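Local coordinates for protein amorpha-4,11-diene synthase (Artemisia annua, PDB 4GAX) that is a sesquiterpene synthase, an engineered alpha-bisabolol synthase variant, that probably cyclises farnesyl diphosphate with release of diphosphate, at residues E86-G91 with Q98-A103. Sequence-based numbering, arbitrary orientation.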
loop_
_atom_site.group_PDB
_atom_site.type_symbol
_atom_site.label_atom_id
_atom_site.label_comp_id
_atom_site.label_asym_id
_atom_site.label_seq_id
_atom_site.Cartn_x
_atom_site.Cartn_y
_atom_site.Cartn_z
ATOM N N GLU A 86 8.328 4.252 -17.475
ATOM C CA GLU A 86 7.578 5.497 -17.604
ATOM C C GLU A 86 6.076 5.212 -17.545
ATOM O O GLU A 86 5.311 5.929 -16.882
ATOM C CB GLU A 86 7.960 6.192 -18.902
ATOM C CG GLU A 86 9.377 6.703 -18.885
ATOM C CD GLU A 86 9.830 7.160 -20.255
ATOM O OE1 GLU A 86 9.009 7.071 -21.199
ATOM O OE2 GLU A 86 10.998 7.600 -20.386
ATOM N N ILE A 87 5.656 4.146 -18.216
ATOM C CA ILE A 87 4.245 3.762 -18.166
ATOM C C ILE A 87 3.825 3.470 -16.715
ATOM O O ILE A 87 2.751 3.885 -16.279
ATOM C CB ILE A 87 3.976 2.544 -19.071
ATOM C CG1 ILE A 87 4.209 2.935 -20.530
ATOM C CG2 ILE A 87 2.549 2.021 -18.865
ATOM C CD1 ILE A 87 4.251 1.718 -21.506
ATOM N N GLN A 88 4.682 2.785 -15.964
ATOM C CA GLN A 88 4.352 2.408 -14.591
ATOM C C GLN A 88 4.286 3.633 -13.687
ATOM O O GLN A 88 3.351 3.802 -12.898
ATOM C CB GLN A 88 5.379 1.400 -14.041
ATOM C CG GLN A 88 5.267 -0.004 -14.638
ATOM C CD GLN A 88 6.387 -0.935 -14.152
ATOM O OE1 GLN A 88 7.432 -0.479 -13.688
ATOM N NE2 GLN A 88 6.163 -2.238 -14.257
ATOM N N ARG A 89 5.296 4.486 -13.788
ATOM C CA ARG A 89 5.341 5.681 -12.957
ATOM C C ARG A 89 4.294 6.710 -13.348
ATOM O O ARG A 89 3.849 7.502 -12.504
ATOM C CB ARG A 89 6.747 6.286 -12.988
ATOM C CG ARG A 89 7.821 5.276 -12.525
ATOM C CD ARG A 89 9.172 5.932 -12.483
ATOM N NE ARG A 89 9.234 6.902 -11.402
ATOM C CZ ARG A 89 10.362 7.429 -10.936
ATOM N NH1 ARG A 89 11.529 7.097 -11.479
ATOM N NH2 ARG A 89 10.323 8.289 -9.925
ATOM N N LEU A 90 3.912 6.725 -14.627
ATOM C CA LEU A 90 2.832 7.627 -15.061
ATOM C C LEU A 90 1.440 7.132 -14.621
ATOM O O LEU A 90 0.424 7.842 -14.770
ATOM C CB LEU A 90 2.857 7.840 -16.576
ATOM C CG LEU A 90 4.035 8.687 -17.076
ATOM C CD1 LEU A 90 4.106 8.639 -18.617
ATOM C CD2 LEU A 90 3.882 10.121 -16.585
ATOM N N GLY A 91 1.404 5.905 -14.113
ATOM C CA GLY A 91 0.219 5.372 -13.467
ATOM C C GLY A 91 -0.765 4.734 -14.426
ATOM O O GLY A 91 -1.942 4.591 -14.087
ATOM N N GLN A 98 -1.096 -6.967 -19.946
ATOM C CA GLN A 98 -0.601 -8.109 -20.704
ATOM C C GLN A 98 0.701 -7.751 -21.407
ATOM O O GLN A 98 1.645 -8.549 -21.428
ATOM C CB GLN A 98 -1.648 -8.608 -21.712
ATOM C CG GLN A 98 -1.344 -10.009 -22.278
ATOM C CD GLN A 98 -0.314 -9.983 -23.401
ATOM O OE1 GLN A 98 -0.136 -8.956 -24.067
ATOM N NE2 GLN A 98 0.376 -11.109 -23.613
ATOM N N GLU A 99 0.753 -6.553 -21.985
ATOM C CA GLU A 99 1.925 -6.153 -22.772
ATOM C C GLU A 99 3.159 -6.055 -21.883
ATOM O O GLU A 99 4.239 -6.516 -22.258
ATOM C CB GLU A 99 1.689 -4.830 -23.509
ATOM C CG GLU A 99 0.670 -4.917 -24.636
ATOM C CD GLU A 99 -0.773 -4.776 -24.169
ATOM O OE1 GLU A 99 -1.027 -4.729 -22.943
ATOM O OE2 GLU A 99 -1.668 -4.718 -25.042
ATOM N N ILE A 100 2.987 -5.475 -20.699
ATOM C CA ILE A 100 4.092 -5.318 -19.755
ATOM C C ILE A 100 4.513 -6.653 -19.135
ATOM O O ILE A 100 5.703 -6.960 -19.067
ATOM C CB ILE A 100 3.732 -4.313 -18.651
ATOM C CG1 ILE A 100 3.629 -2.905 -19.245
ATOM C CG2 ILE A 100 4.764 -4.322 -17.544
ATOM C CD1 ILE A 100 3.178 -1.878 -18.217
ATOM N N ASP A 101 3.554 -7.440 -18.662
ATOM C CA ASP A 101 3.896 -8.766 -18.135
ATOM C C ASP A 101 4.621 -9.584 -19.184
ATOM O O ASP A 101 5.645 -10.197 -18.900
ATOM C CB ASP A 101 2.648 -9.508 -17.641
ATOM C CG ASP A 101 2.012 -8.817 -16.437
ATOM O OD1 ASP A 101 2.680 -7.937 -15.832
ATOM O OD2 ASP A 101 0.852 -9.134 -16.110
ATOM N N HIS A 102 4.117 -9.564 -20.414
ATOM C CA HIS A 102 4.764 -10.329 -21.478
ATOM C C HIS A 102 6.180 -9.818 -21.798
ATOM O O HIS A 102 7.102 -10.605 -22.019
ATOM C CB HIS A 102 3.900 -10.339 -22.732
ATOM C CG HIS A 102 4.550 -11.002 -23.905
ATOM N ND1 HIS A 102 5.192 -10.287 -24.897
ATOM C CD2 HIS A 102 4.655 -12.302 -24.248
ATOM C CE1 HIS A 102 5.667 -11.127 -25.799
ATOM N NE2 HIS A 102 5.359 -12.356 -25.429
ATOM N N ALA A 103 6.343 -8.501 -21.816
ATOM C CA ALA A 103 7.635 -7.866 -22.084
ATOM C C ALA A 103 8.668 -8.243 -21.027
ATOM O O ALA A 103 9.764 -8.682 -21.357
ATOM C CB ALA A 103 7.471 -6.341 -22.128
#
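I87 and I100 form a small, buried apolar contact between the successive helices 77-89 and 97-111, joined by the short loop 90-96 in the alpha-helical N-terminal terpene synthase domain. The two surfaces bury 117 Å² in total, and the CA atoms of I87 and I100 stay 9.2 Å apart, so the helices meet through side-chain methyls and the Q88 amide. Both isoleucines point toward the opposing helix and run alongside each other, headed opposite ways. I100 meets both partners, CD1 reaching I87 and CG2 reaching Q88: its CD1 is anti to CA across the CB-CG1 bond (chi2 176°) and ends 4.0 Å from I87 CG2. V63 and L67 of helix 52-71, L240 of helix 238-269 and F96 of the connecting loop pack on I87, which is thus shared between this contact and the packing of those helices. Helix 77-89 ends in a Schellman motif: G91, with positive phi, gives its N to Q88 O at 3.1 Å and, weakly, to I87 O, where the chain enters the connecting loop. Close by, R89 forms a salt bridge with E222 of helix 219-232. Q88, partly exposed, runs straight from CA to CD (chi2 175°) and crosses I100 at an angle, laying its amide NE2 4.1 Å from the I100 CG2 methyl.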